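Local atomic coordinates of DNA ligase (Archaeoglobus fulgidus, PDB entry 3GDE), a protein that probably seals nicks in double-stranded DNA during replication, recombination and repair, using ATP and magnesium and passing through an adenylated lysine intermediate. Residues A231-S236 against W418-A423; E250-G255 against G396-M401; G255-V260 against D299-A304; Q314-R319 against I333-H338. One frame throughout, in Å; residues are numbered along the deposited sequence.

Contact 1 of 4, residues A231-S236 against W418-A423. With PO4 (phosphate ion), chain C; PO4 (phosphate ion), chain B.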
loop_
_atom_site.group_PDB
_atom_site.type_symbol
_atom_site.label_atom_id
_atom_site.label_comp_id
_atom_site.label_asym_id
_atom_site.label_seq_id
_atom_site.Cartn_x
_atom_site.Cartn_y
_atom_site.Cartn_z
ATOM N N ALA A 231 -14.342 -0.632 7.745
ATOM C CA ALA A 231 -15.284 -0.102 8.731
ATOM C C ALA A 231 -14.873 1.263 9.297
ATOM O O ALA A 231 -13.682 1.570 9.416
ATOM C CB ALA A 231 -15.477 -1.095 9.854
ATOM N N GLN A 232 -15.873 2.073 9.636
ATOM C CA GLN A 232 -15.663 3.332 10.355
ATOM C C GLN A 232 -15.577 3.102 11.862
ATOM O O GLN A 232 -16.157 2.159 12.381
ATOM C CB GLN A 232 -16.799 4.321 10.076
ATOM C CG GLN A 232 -16.744 4.977 8.711
ATOM C CD GLN A 232 -17.892 5.955 8.501
ATOM O OE1 GLN A 232 -18.504 6.441 9.464
ATOM N NE2 GLN A 232 -18.187 6.255 7.234
ATOM N N VAL A 233 -14.854 3.968 12.562
ATOM C CA VAL A 233 -14.838 3.907 14.018
ATOM C C VAL A 233 -16.138 4.530 14.548
ATOM O O VAL A 233 -16.473 5.656 14.211
ATOM C CB VAL A 233 -13.584 4.593 14.649
ATOM C CG1 VAL A 233 -13.583 4.419 16.171
ATOM C CG2 VAL A 233 -12.291 4.044 14.057
ATOM N N ALA A 234 -16.875 3.767 15.350
ATOM C CA ALA A 234 -18.086 4.268 15.993
ATOM C C ALA A 234 -17.721 5.078 17.223
ATOM O O ALA A 234 -16.733 4.777 17.898
ATOM C CB ALA A 234 -19.008 3.110 16.383
ATOM N N GLU A 235 -18.524 6.100 17.505
ATOM C CA GLU A 235 -18.351 6.946 18.687
ATOM C C GLU A 235 -18.528 6.123 19.954
ATOM O O GLU A 235 -17.717 6.196 20.879
ATOM C CB GLU A 235 -19.385 8.071 18.676
ATOM C CG GLU A 235 -19.617 8.720 17.308
ATOM C CD GLU A 235 -20.960 9.441 17.218
ATOM O OE1 GLU A 235 -21.548 9.470 16.108
ATOM O OE2 GLU A 235 -21.433 9.967 18.255
ATOM N N SER A 236 -19.602 5.335 19.975
ATOM C CA SER A 236 -19.932 4.472 21.098
ATOM C C SER A 236 -20.749 3.277 20.630
ATOM O O SER A 236 -21.296 3.268 19.524
ATOM C CB SER A 236 -20.723 5.244 22.158
ATOM O OG SER A 236 -22.050 5.494 21.718
ATOM N N TRP A 418 -20.404 -0.932 8.230
ATOM C CA TRP A 418 -19.628 -1.652 9.227
ATOM C C TRP A 418 -19.066 -0.593 10.146
ATOM O O TRP A 418 -18.577 0.454 9.684
ATOM C CB TRP A 418 -18.459 -2.404 8.590
ATOM C CG TRP A 418 -18.791 -3.596 7.723
ATOM C CD1 TRP A 418 -20.020 -3.962 7.233
ATOM C CD2 TRP A 418 -17.850 -4.552 7.199
ATOM N NE1 TRP A 418 -19.901 -5.103 6.469
ATOM C CE2 TRP A 418 -18.584 -5.484 6.430
ATOM C CE3 TRP A 418 -16.462 -4.721 7.327
ATOM C CZ2 TRP A 418 -17.975 -6.573 5.784
ATOM C CZ3 TRP A 418 -15.859 -5.806 6.690
ATOM C CH2 TRP A 418 -16.619 -6.716 5.929
ATOM N N LEU A 419 -19.142 -0.857 11.447
ATOM C CA LEU A 419 -18.545 0.033 12.444
ATOM C C LEU A 419 -17.703 -0.774 13.430
ATOM O O LEU A 419 -18.126 -1.837 13.891
ATOM C CB LEU A 419 -19.632 0.826 13.180
ATOM C CG LEU A 419 -20.584 1.705 12.357
ATOM C CD1 LEU A 419 -21.816 2.030 13.183
ATOM C CD2 LEU A 419 -19.928 2.995 11.854
ATOM N N LYS A 420 -16.504 -0.283 13.731
ATOM C CA LYS A 420 -15.712 -0.865 14.802
ATOM C C LYS A 420 -15.912 -0.082 16.089
ATOM O O LYS A 420 -15.840 1.145 16.102
ATOM C CB LYS A 420 -14.208 -1.003 14.454
ATOM C CG LYS A 420 -13.660 -0.059 13.391
ATOM C CD LYS A 420 -12.154 -0.268 13.141
ATOM C CE LYS A 420 -11.826 -0.024 11.671
ATOM N NZ LYS A 420 -10.399 0.309 11.400
ATOM N N VAL A 421 -16.202 -0.800 17.164
ATOM C CA VAL A 421 -16.210 -0.202 18.491
ATOM C C VAL A 421 -15.235 -0.966 19.378
ATOM O O VAL A 421 -15.419 -2.149 19.678
ATOM C CB VAL A 421 -17.639 -0.105 19.109
ATOM C CG1 VAL A 421 -18.423 -1.344 18.839
ATOM C CG2 VAL A 421 -17.572 0.192 20.610
ATOM N N LYS A 422 -14.165 -0.288 19.749
ATOM C CA LYS A 422 -13.171 -0.895 20.606
ATOM C C LYS A 422 -12.841 -0.007 21.775
ATOM O O LYS A 422 -13.076 1.199 21.733
ATOM C CB LYS A 422 -11.909 -1.289 19.825
ATOM C CG LYS A 422 -11.449 -0.338 18.767
ATOM C CD LYS A 422 -10.679 -1.126 17.730
ATOM C CE LYS A 422 -9.631 -0.283 17.056
ATOM N NZ LYS A 422 -8.257 -0.540 17.525
ATOM N N ALA A 423 -12.320 -0.627 22.824
ATOM C CA ALA A 423 -11.939 0.070 24.038
ATOM C C ALA A 423 -10.751 1.007 23.791
ATOM O O ALA A 423 -10.770 2.157 24.217
ATOM C CB ALA A 423 -11.623 -0.932 25.131
HETATM P P PO4 C . -7.709 -1.026 13.443
HETATM O O1 PO4 C . -7.533 -2.229 14.338
HETATM O O2 PO4 C . -8.845 -0.142 13.891
HETATM O O3 PO4 C . -6.420 -0.242 13.430
HETATM O O4 PO4 C . -8.034 -1.510 12.056
HETATM P P PO4 B . -8.264 -0.418 8.768
HETATM O O1 PO4 B . -7.996 -1.850 8.351
HETATM O O2 PO4 B . -9.745 -0.287 9.003
HETATM O O3 PO4 B . -7.533 -0.084 10.049
HETATM O O4 PO4 B . -7.820 0.506 7.669
HETATM O O HOH W 1 -14.612 2.929 19.097
#

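Contact 2 of 4, residues E250-G255 against G396-M401. With PO4 (phosphate ion), chain C.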
loop_
_atom_site.group_PDB
_atom_site.type_symbol
_atom_site.label_atom_id
_atom_site.label_comp_id
_atom_site.label_asym_id
_atom_site.label_seq_id
_atom_site.Cartn_x
_atom_site.Cartn_y
_atom_site.Cartn_z
ATOM N N GLU A 250 -20.083 -9.054 15.633
ATOM C CA GLU A 250 -18.999 -10.014 15.742
ATOM C C GLU A 250 -17.917 -9.426 16.637
ATOM O O GLU A 250 -17.911 -8.236 16.910
ATOM C CB GLU A 250 -18.410 -10.314 14.359
ATOM C CG GLU A 250 -19.370 -10.997 13.395
ATOM C CD GLU A 250 -19.112 -10.659 11.926
ATOM O OE1 GLU A 250 -18.051 -10.074 11.599
ATOM O OE2 GLU A 250 -19.993 -10.980 11.093
ATOM N N TRP A 251 -17.010 -10.275 17.096
ATOM C CA TRP A 251 -15.814 -9.825 17.786
ATOM C C TRP A 251 -14.928 -9.044 16.818
ATOM O O TRP A 251 -14.869 -9.369 15.637
ATOM C CB TRP A 251 -15.038 -11.034 18.329
ATOM C CG TRP A 251 -15.606 -11.646 19.582
ATOM C CD1 TRP A 251 -16.850 -11.434 20.119
ATOM C CD2 TRP A 251 -14.957 -12.595 20.443
ATOM N NE1 TRP A 251 -17.006 -12.177 21.264
ATOM C CE2 TRP A 251 -15.864 -12.903 21.483
ATOM C CE3 TRP A 251 -13.700 -13.218 20.432
ATOM C CZ2 TRP A 251 -15.548 -13.798 22.510
ATOM C CZ3 TRP A 251 -13.391 -14.113 21.444
ATOM C CH2 TRP A 251 -14.310 -14.395 22.469
ATOM N N LYS A 252 -14.275 -7.996 17.313
ATOM C CA LYS A 252 -13.110 -7.457 16.636
ATOM C C LYS A 252 -11.834 -8.042 17.228
ATOM O O LYS A 252 -11.464 -7.721 18.363
ATOM C CB LYS A 252 -13.052 -5.934 16.693
ATOM C CG LYS A 252 -11.942 -5.418 15.799
ATOM C CD LYS A 252 -11.944 -3.924 15.700
ATOM C CE LYS A 252 -11.114 -3.474 14.516
ATOM N NZ LYS A 252 -9.695 -3.880 14.652
ATOM N N PHE A 253 -11.165 -8.879 16.435
ATOM C CA PHE A 253 -9.952 -9.590 16.849
ATOM C C PHE A 253 -8.669 -8.750 16.858
ATOM O O PHE A 253 -8.473 -7.867 16.031
ATOM C CB PHE A 253 -9.743 -10.830 15.969
ATOM C CG PHE A 253 -10.891 -11.800 16.011
ATOM C CD1 PHE A 253 -10.972 -12.762 17.018
ATOM C CD2 PHE A 253 -11.893 -11.754 15.039
ATOM C CE1 PHE A 253 -12.039 -13.661 17.060
ATOM C CE2 PHE A 253 -12.969 -12.645 15.071
ATOM C CZ PHE A 253 -13.044 -13.599 16.082
ATOM N N ASP A 254 -7.801 -9.036 17.818
ATOM C CA ASP A 254 -6.430 -8.553 17.778
ATOM C C ASP A 254 -5.664 -9.494 16.851
ATOM O O ASP A 254 -5.155 -10.541 17.277
ATOM C CB ASP A 254 -5.812 -8.530 19.181
ATOM C CG ASP A 254 -4.379 -7.992 19.190
ATOM O OD1 ASP A 254 -3.808 -7.753 18.105
ATOM O OD2 ASP A 254 -3.817 -7.803 20.290
ATOM N N GLY A 255 -5.621 -9.131 15.574
ATOM C CA GLY A 255 -4.931 -9.929 14.571
ATOM C C GLY A 255 -4.710 -9.172 13.276
ATOM O O GLY A 255 -4.799 -7.944 13.250
ATOM N N GLY A 396 -9.058 -11.175 25.359
ATOM C CA GLY A 396 -7.793 -10.601 24.911
ATOM C C GLY A 396 -7.874 -9.903 23.567
ATOM O O GLY A 396 -6.844 -9.580 22.961
ATOM N N HIS A 397 -9.101 -9.680 23.101
ATOM C CA HIS A 397 -9.343 -8.982 21.841
ATOM C C HIS A 397 -9.849 -7.550 22.072
ATOM O O HIS A 397 -9.796 -7.054 23.189
ATOM C CB HIS A 397 -10.253 -9.820 20.935
ATOM C CG HIS A 397 -9.675 -11.160 20.590
ATOM N ND1 HIS A 397 -8.635 -11.317 19.702
ATOM C CD2 HIS A 397 -9.981 -12.403 21.030
ATOM C CE1 HIS A 397 -8.326 -12.598 19.605
ATOM N NE2 HIS A 397 -9.128 -13.280 20.402
ATOM N N GLU A 398 -10.326 -6.881 21.026
ATOM C CA GLU A 398 -10.373 -5.408 21.032
ATOM C C GLU A 398 -11.741 -4.781 21.267
ATOM O O GLU A 398 -11.827 -3.631 21.723
ATOM C CB GLU A 398 -9.780 -4.844 19.733
ATOM C CG GLU A 398 -8.353 -5.284 19.456
ATOM C CD GLU A 398 -7.741 -4.584 18.254
ATOM O OE1 GLU A 398 -6.513 -4.690 18.085
ATOM O OE2 GLU A 398 -8.478 -3.926 17.481
ATOM N N GLY A 399 -12.795 -5.529 20.954
ATOM C CA GLY A 399 -14.159 -5.015 20.997
ATOM C C GLY A 399 -15.053 -5.750 20.019
ATOM O O GLY A 399 -14.938 -6.972 19.845
ATOM N N VAL A 400 -15.934 -5.008 19.362
ATOM C CA VAL A 400 -16.897 -5.615 18.449
ATOM C C VAL A 400 -16.998 -4.921 17.097
ATOM O O VAL A 400 -16.793 -3.710 16.987
ATOM C CB VAL A 400 -18.330 -5.720 19.063
ATOM C CG1 VAL A 400 -18.392 -6.805 20.146
ATOM C CG2 VAL A 400 -18.796 -4.378 19.597
ATOM N N MET A 401 -17.307 -5.716 16.075
ATOM C CA MET A 401 -17.717 -5.184 14.788
ATOM C C MET A 401 -19.232 -5.186 14.779
ATOM O O MET A 401 -19.857 -6.164 15.196
ATOM C CB MET A 401 -17.166 -6.029 13.629
ATOM C CG MET A 401 -15.641 -6.102 13.557
ATOM S SD MET A 401 -14.884 -4.487 13.259
ATOM C CE MET A 401 -15.524 -4.099 11.639
HETATM P P PO4 C . -7.709 -1.026 13.443
HETATM O O1 PO4 C . -7.533 -2.229 14.338
HETATM O O2 PO4 C . -8.845 -0.142 13.891
HETATM O O3 PO4 C . -6.420 -0.242 13.430
HETATM O O4 PO4 C . -8.034 -1.510 12.056
HETATM O O HOH W 2 -5.643 -7.332 22.234
#

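Contact 3 of 4, residues G255-V260 against D299-A304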
loop_
_atom_site.group_PDB
_atom_site.type_symbol
_atom_site.label_atom_id
_atom_site.label_comp_id
_atom_site.label_asym_id
_atom_site.label_seq_id
_atom_site.Cartn_x
_atom_site.Cartn_y
_atom_site.Cartn_z
ATOM N N GLY A 255 -5.621 -9.131 15.574
ATOM C CA GLY A 255 -4.931 -9.929 14.571
ATOM C C GLY A 255 -4.710 -9.172 13.276
ATOM O O GLY A 255 -4.799 -7.944 13.250
ATOM N N SER A 256 -4.402 -9.910 12.206
ATOM C CA SER A 256 -4.190 -9.312 10.896
ATOM C C SER A 256 -5.223 -9.792 9.896
ATOM O O SER A 256 -5.404 -10.984 9.711
ATOM C CB SER A 256 -2.789 -9.598 10.374
ATOM O OG SER A 256 -1.824 -9.170 11.307
ATOM N N ARG A 257 -5.877 -8.845 9.239
ATOM C CA ARG A 257 -6.852 -9.171 8.224
ATOM C C ARG A 257 -6.208 -9.819 6.986
ATOM O O ARG A 257 -5.123 -9.429 6.543
ATOM C CB ARG A 257 -7.646 -7.939 7.844
ATOM C CG ARG A 257 -8.958 -8.290 7.196
ATOM C CD ARG A 257 -9.900 -7.128 7.195
ATOM N NE ARG A 257 -11.005 -7.363 6.283
ATOM C CZ ARG A 257 -11.890 -6.438 5.935
ATOM N NH1 ARG A 257 -11.796 -5.201 6.428
ATOM N NH2 ARG A 257 -12.861 -6.743 5.084
ATOM N N VAL A 258 -6.869 -10.840 6.467
ATOM C CA VAL A 258 -6.423 -11.523 5.266
ATOM C C VAL A 258 -7.599 -11.857 4.359
ATOM O O VAL A 258 -8.778 -11.828 4.771
ATOM C CB VAL A 258 -5.632 -12.843 5.556
ATOM C CG1 VAL A 258 -4.365 -12.562 6.326
ATOM C CG2 VAL A 258 -6.516 -13.889 6.249
ATOM N N GLN A 259 -7.257 -12.173 3.119
ATOM C CA GLN A 259 -8.229 -12.622 2.146
ATOM C C GLN A 259 -7.710 -13.921 1.517
ATOM O O GLN A 259 -6.591 -13.983 1.011
ATOM C CB GLN A 259 -8.448 -11.525 1.112
ATOM C CG GLN A 259 -9.575 -11.779 0.162
ATOM C CD GLN A 259 -9.715 -10.664 -0.831
ATOM O OE1 GLN A 259 -9.154 -10.723 -1.922
ATOM N NE2 GLN A 259 -10.433 -9.617 -0.446
ATOM N N VAL A 260 -8.530 -14.958 1.580
ATOM C CA VAL A 260 -8.117 -16.310 1.202
ATOM C C VAL A 260 -8.845 -16.753 -0.064
ATOM O O VAL A 260 -10.077 -16.697 -0.133
ATOM C CB VAL A 260 -8.366 -17.306 2.372
ATOM C CG1 VAL A 260 -8.216 -18.761 1.912
ATOM C CG2 VAL A 260 -7.418 -17.000 3.533
ATOM N N ASP A 299 -13.027 -13.510 3.448
ATOM C CA ASP A 299 -12.466 -12.478 4.313
ATOM C C ASP A 299 -12.315 -13.002 5.741
ATOM O O ASP A 299 -13.264 -13.522 6.323
ATOM C CB ASP A 299 -13.372 -11.241 4.324
ATOM C CG ASP A 299 -12.789 -10.061 3.554
ATOM O OD1 ASP A 299 -11.948 -10.257 2.625
ATOM O OD2 ASP A 299 -13.187 -8.918 3.890
ATOM N N GLY A 300 -11.122 -12.840 6.308
ATOM C CA GLY A 300 -10.844 -13.331 7.646
ATOM C C GLY A 300 -9.828 -12.560 8.476
ATOM O O GLY A 300 -9.197 -11.610 8.019
ATOM N N GLU A 301 -9.681 -12.993 9.722
ATOM C CA GLU A 301 -8.657 -12.477 10.600
ATOM C C GLU A 301 -7.735 -13.614 11.028
ATOM O O GLU A 301 -8.193 -14.667 11.491
ATOM C CB GLU A 301 -9.306 -11.826 11.817
ATOM C CG GLU A 301 -8.467 -10.752 12.461
ATOM C CD GLU A 301 -8.576 -9.395 11.781
ATOM O OE1 GLU A 301 -7.666 -8.565 12.001
ATOM O OE2 GLU A 301 -9.551 -9.134 11.050
ATOM N N VAL A 302 -6.435 -13.409 10.849
ATOM C CA VAL A 302 -5.439 -14.353 11.359
ATOM C C VAL A 302 -4.929 -13.853 12.716
ATOM O O VAL A 302 -4.529 -12.687 12.854
ATOM C CB VAL A 302 -4.281 -14.552 10.355
ATOM C CG1 VAL A 302 -3.155 -15.362 10.969
ATOM C CG2 VAL A 302 -4.791 -15.259 9.121
ATOM N N ILE A 303 -4.969 -14.725 13.720
ATOM C CA ILE A 303 -4.485 -14.359 15.046
ATOM C C ILE A 303 -3.367 -15.291 15.497
ATOM O O ILE A 303 -3.341 -16.473 15.137
ATOM C CB ILE A 303 -5.627 -14.277 16.117
ATOM C CG1 ILE A 303 -6.230 -15.663 16.394
ATOM C CG2 ILE A 303 -6.693 -13.251 15.714
ATOM C CD1 ILE A 303 -7.363 -15.672 17.401
ATOM N N ALA A 304 -2.433 -14.750 16.269
ATOM C CA ALA A 304 -1.364 -15.550 16.842
ATOM C C ALA A 304 -1.845 -16.107 18.172
ATOM O O ALA A 304 -2.406 -15.378 18.983
ATOM C CB ALA A 304 -0.108 -14.716 17.021
HETATM O O HOH W 3 -6.702 -6.333 12.181
#

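Contact 4 of 4, residues Q314-R319 against I333-H338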
loop_
_atom_site.group_PDB
_atom_site.type_symbol
_atom_site.label_atom_id
_atom_site.label_comp_id
_atom_site.label_asym_id
_atom_site.label_seq_id
_atom_site.Cartn_x
_atom_site.Cartn_y
_atom_site.Cartn_z
ATOM N N GLN A 314 1.264 -8.009 16.061
ATOM C CA GLN A 314 2.595 -7.841 15.470
ATOM C C GLN A 314 3.364 -9.166 15.418
ATOM O O GLN A 314 4.346 -9.290 14.693
ATOM C CB GLN A 314 3.408 -6.738 16.171
ATOM C CG GLN A 314 3.961 -7.097 17.567
ATOM C CD GLN A 314 2.994 -6.800 18.709
ATOM O OE1 GLN A 314 3.365 -6.915 19.871
ATOM N NE2 GLN A 314 1.763 -6.410 18.389
ATOM N N HIS A 315 2.891 -10.149 16.184
ATOM C CA HIS A 315 3.370 -11.522 16.080
ATOM C C HIS A 315 2.960 -12.151 14.747
ATOM O O HIS A 315 3.765 -12.839 14.119
ATOM C CB HIS A 315 2.873 -12.363 17.262
ATOM C CG HIS A 315 3.568 -12.063 18.554
ATOM N ND1 HIS A 315 3.951 -13.047 19.438
ATOM C CD2 HIS A 315 3.950 -10.889 19.112
ATOM C CE1 HIS A 315 4.536 -12.492 20.487
ATOM N NE2 HIS A 315 4.548 -11.184 20.313
ATOM N N VAL A 316 1.718 -11.920 14.318
ATOM C CA VAL A 316 1.286 -12.343 12.979
ATOM C C VAL A 316 2.129 -11.631 11.905
ATOM O O VAL A 316 2.512 -12.241 10.905
ATOM C CB VAL A 316 -0.226 -12.092 12.714
ATOM C CG1 VAL A 316 -0.614 -12.605 11.334
ATOM C CG2 VAL A 316 -1.104 -12.752 13.783
ATOM N N LEU A 317 2.428 -10.351 12.131
ATOM C CA LEU A 317 3.235 -9.581 11.191
ATOM C C LEU A 317 4.637 -10.169 11.024
ATOM O O LEU A 317 5.162 -10.180 9.914
ATOM C CB LEU A 317 3.295 -8.088 11.576
ATOM C CG LEU A 317 1.991 -7.273 11.533
ATOM C CD1 LEU A 317 2.247 -5.821 11.940
ATOM C CD2 LEU A 317 1.275 -7.347 10.161
ATOM N N ARG A 318 5.230 -10.656 12.119
ATOM C CA ARG A 318 6.520 -11.370 12.065
ATOM C C ARG A 318 6.483 -12.607 11.177
ATOM O O ARG A 318 7.421 -12.857 10.427
ATOM C CB ARG A 318 6.990 -11.782 13.456
ATOM C CG ARG A 318 7.639 -10.667 14.235
ATOM C CD ARG A 318 8.703 -11.201 15.182
ATOM N NE ARG A 318 8.742 -10.417 16.414
ATOM C CZ ARG A 318 8.075 -10.729 17.522
ATOM N NH1 ARG A 318 7.326 -11.827 17.569
ATOM N NH2 ARG A 318 8.167 -9.949 18.595
ATOM N N ARG A 319 5.406 -13.381 11.286
ATOM C CA ARG A 319 5.162 -14.516 10.399
ATOM C C ARG A 319 5.124 -14.042 8.952
ATOM O O ARG A 319 5.768 -14.637 8.092
ATOM C CB ARG A 319 3.844 -15.225 10.749
ATOM C CG ARG A 319 3.836 -16.016 12.063
ATOM C CD ARG A 319 4.644 -17.317 11.990
ATOM N NE ARG A 319 4.355 -18.062 10.771
ATOM C CZ ARG A 319 3.499 -19.070 10.674
ATOM N NH1 ARG A 319 2.841 -19.504 11.734
ATOM N NH2 ARG A 319 3.315 -19.654 9.501
ATOM N N ILE A 333 5.612 -19.172 16.448
ATOM C CA ILE A 333 4.373 -18.393 16.385
ATOM C C ILE A 333 3.283 -19.199 15.669
ATOM O O ILE A 333 3.135 -19.090 14.448
ATOM C CB ILE A 333 4.595 -17.021 15.659
ATOM C CG1 ILE A 333 5.880 -16.336 16.147
ATOM C CG2 ILE A 333 3.378 -16.117 15.802
ATOM C CD1 ILE A 333 6.371 -15.207 15.255
ATOM N N PRO A 334 2.549 -20.048 16.419
ATOM C CA PRO A 334 1.352 -20.705 15.888
ATOM C C PRO A 334 0.248 -19.709 15.523
ATOM O O PRO A 334 0.188 -18.611 16.085
ATOM C CB PRO A 334 0.893 -21.594 17.053
ATOM C CG PRO A 334 2.139 -21.814 17.869
ATOM C CD PRO A 334 2.834 -20.486 17.797
ATOM N N LEU A 335 -0.613 -20.095 14.584
ATOM C CA LEU A 335 -1.679 -19.219 14.120
ATOM C C LEU A 335 -3.007 -19.942 14.002
ATOM O O LEU A 335 -3.049 -21.163 13.845
ATOM C CB LEU A 335 -1.332 -18.616 12.757
ATOM C CG LEU A 335 -0.034 -17.831 12.564
ATOM C CD1 LEU A 335 0.204 -17.583 11.074
ATOM C CD2 LEU A 335 -0.043 -16.529 13.338
ATOM N N GLU A 336 -4.092 -19.174 14.083
ATOM C CA GLU A 336 -5.398 -19.649 13.640
ATOM C C GLU A 336 -6.136 -18.560 12.878
ATOM O O GLU A 336 -5.812 -17.379 13.004
ATOM C CB GLU A 336 -6.232 -20.209 14.790
ATOM C CG GLU A 336 -6.309 -19.342 16.009
ATOM C CD GLU A 336 -6.863 -20.089 17.194
ATOM O OE1 GLU A 336 -7.957 -19.725 17.661
ATOM O OE2 GLU A 336 -6.208 -21.049 17.649
ATOM N N ALA A 337 -7.107 -18.978 12.069
ATOM C CA ALA A 337 -7.840 -18.070 11.197
ATOM C C ALA A 337 -9.318 -18.074 11.548
ATOM O O ALA A 337 -9.903 -19.130 11.779
ATOM C CB ALA A 337 -7.635 -18.446 9.732
ATOM N N HIS A 338 -9.897 -16.877 11.601
ATOM C CA HIS A 338 -11.317 -16.682 11.868
ATOM C C HIS A 338 -11.936 -15.930 10.708
ATOM O O HIS A 338 -11.609 -14.767 10.461
ATOM C CB HIS A 338 -11.528 -15.910 13.169
ATOM C CG HIS A 338 -10.966 -16.595 14.377
ATOM N ND1 HIS A 338 -11.760 -17.068 15.399
ATOM C CD2 HIS A 338 -9.692 -16.900 14.719
ATOM C CE1 HIS A 338 -10.999 -17.624 16.323
ATOM N NE2 HIS A 338 -9.741 -17.542 15.930
#

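Contact 1 of 4, residues A231-S236 against W418-A423
The K420 side chain rises on the face that carries V233, passes A231 O and ends at two bound phosphates. Its CE comes 3.3 Å from A231 O, and its CG rests near Q232 O. K420 NZ gives a hydrogen bond to O2 of the chain B phosphate at 2.6 Å. It also bonds O2 and O4 of the chain C phosphate, bridging both anions.

Q232 and L419 share the other face. There L419 CG, anti to the carbonyl carbon (chi1 -58°), carries CD2 to 3.8 Å from Q232 CB. A234 CB sits against L419 CB at 4.0 Å. At the W418 end, A231 CB touches W418 CB at 3.5 Å, while the indole leads away to a cation-pi contact with K403.

The strands run parallel and are joined by backbone hydrogen bonds. K420 N donates to Q232 O at 2.8 Å, and A234 N donates to K420 O at 2.9 Å. R414 also binds the chain B phosphate. The phosphates probably come from the crystallisation liquor. K420 and R414 are both predicted ATP ligands, so the pair probably forms part of the phosphate-binding side of the nucleotide pocket in the ligase adenylation domain.

Contact 2 of 4, residues E250-G255 against G396-M401
This is an antiparallel pairing of strands 247-252 and 399-403 in the adenylation domain, and it carries K252, the predicted site of the lysine-AMP intermediate. E250 pairs with M401 through two backbone bonds. E250 N donates to M401 O at 2.9 Å, and M401 N donates to E250 O. Further on, K252 N donates to G399 O, and E398 N meets K252 O at 3.0 Å.

The K252 chain runs out extended from a chi1 of -171° and bends at its last torsion. Its CD passes M401 SD at 3.9 Å. K252 NZ then forms a salt bridge to E398 OE2 at 3.1 Å, on the syn side but 34° out of the carboxylate plane. The same NZ bonds O1 of the chain C phosphate at 2.7 Å. K252 begins the K-x-D-G motif of nucleotidyltransferases, here K252 to G255, and K420 binds the same phosphate. E250, also a predicted ATP ligand, forms a salt bridge with K403.

W251, F253 and H397 form an aromatic cluster. F253 points its edge at the face of H397 in a T-shaped pair, with planes at 81° and F253 CD1 3.7 Å from H397 CE1. W251 CZ3 meets H397 CD2 obliquely. The imidazole is also held at its edge, where D254 N donates to H397 ND1 at 3.1 Å in the ring plane. A water bridges D254 OD2 and G396 O.

Contact 3 of 4, residues G255-V260 against D299-A304
R257 stretches out from a chi1 of -159°, with CG opposite its backbone N, and stays extended to NE. This brings its guanidinium to D299, two residues along from its strand partner E301. R257 NH2 forms a salt bridge to D299 OD2; the 2.5 Å separation is unusually short, and its exact value is doubtful. The carboxylate oxygen lies in the guanidinium plane, and the two flat groups stand at 87° to each other. E301 bends at chi2 (82°), which brings its carboxylate back beside G255 and the R257 backbone.

The strands form an antiparallel pair in the adenylation domain of the ATP-dependent ligases. S256 and V302 are a hydrogen-bonded pair, with S256 N to V302 O at 2.9 Å. V258 and G300 are the next, with G300 N to V258 O at 3.0 Å.

R257, Q259, D299 and E301 project from one face. R257 and E301 are predicted ATP ligands, so this face probably forms a wall of the nucleotide pocket. R257 NH1 also bonds M229 O, and D299 OD2 takes a hydrogen bond from Y409. The amide of Q259 lies nearly coplanar with the D299 carboxylate, but the bond from Q259 NE2 to D299 OD1 is weak. Q259 OE1 bonds H261 and Q259 NE2 bonds V226 O, both more firmly.

The other face carries S256, V258 and V302 and is mostly apolar. V258 and V302 meet there against helix 313-321. At the G255 end, G255 CA comes 3.3 Å from V302 O in a CA-H...O contact, and I303 CG2 packs 3.9 Å from the same CA.

Contact 4 of 4, residues Q314-R319 against I333-H338
I333, R319 and L335 carry this contact between a helix and the chain entering a strand. I333 lies along R319, the two side chains running past each other in opposite directions. I333 CB is 3.7 Å from R319 CD. The R319 chain bends at chi2 (-73°) and chi3 (-46°), which folds the guanidinium back toward the I333 carbonyl. R319 NH1 donates to I333 O at 2.8 Å, nearly in line with the C=O bond. The oxygen lies close to the guanidinium plane.

L335 comes in over one face of that guanidinium. Its CD1 sits 3.3 Å from R319 NH1, toward the rim of the group. The other methyl, CD2, meets V316 CG2 at 3.9 Å. The tip of I333 reaches the helix as well, with CD1 3.7 Å from H315 O and 3.9 Å from R318 CB.

The far end of R319 is also held. NH2 forms a salt bridge with D283 and a hydrogen bond with A280 O, so the buried charge has several partners. M329 and V330 of helix 327-332 touch R319 too. Helix 313-321 thus packs on the start of strand 335-342, while its V316 and L317 reach S256 on strand 256-262.

Overall arrangement
All four contacts lie in the adenylation domain. Contact 1 joins two segments far apart in the chain and encloses the other three. Contact 2 is nested within it, and contacts 3 and 4 follow in series inside contact 2. Contacts 1 and 2 have centres about 11 Å apart and meet through neighbouring strands 419-422 and 399-403. Contact 2 shares G255 with contact 3, about 12 Å away between centres. Contacts 3 and 4 are about 9 Å apart between centres, joined by strands 296-306 and 335-342. Contacts 1 to 3 bring predicted nucleotide-binding residues together from distant parts of the sequence. Contact 4 packs helix 313-321 against strand 335-342, next to contact 3.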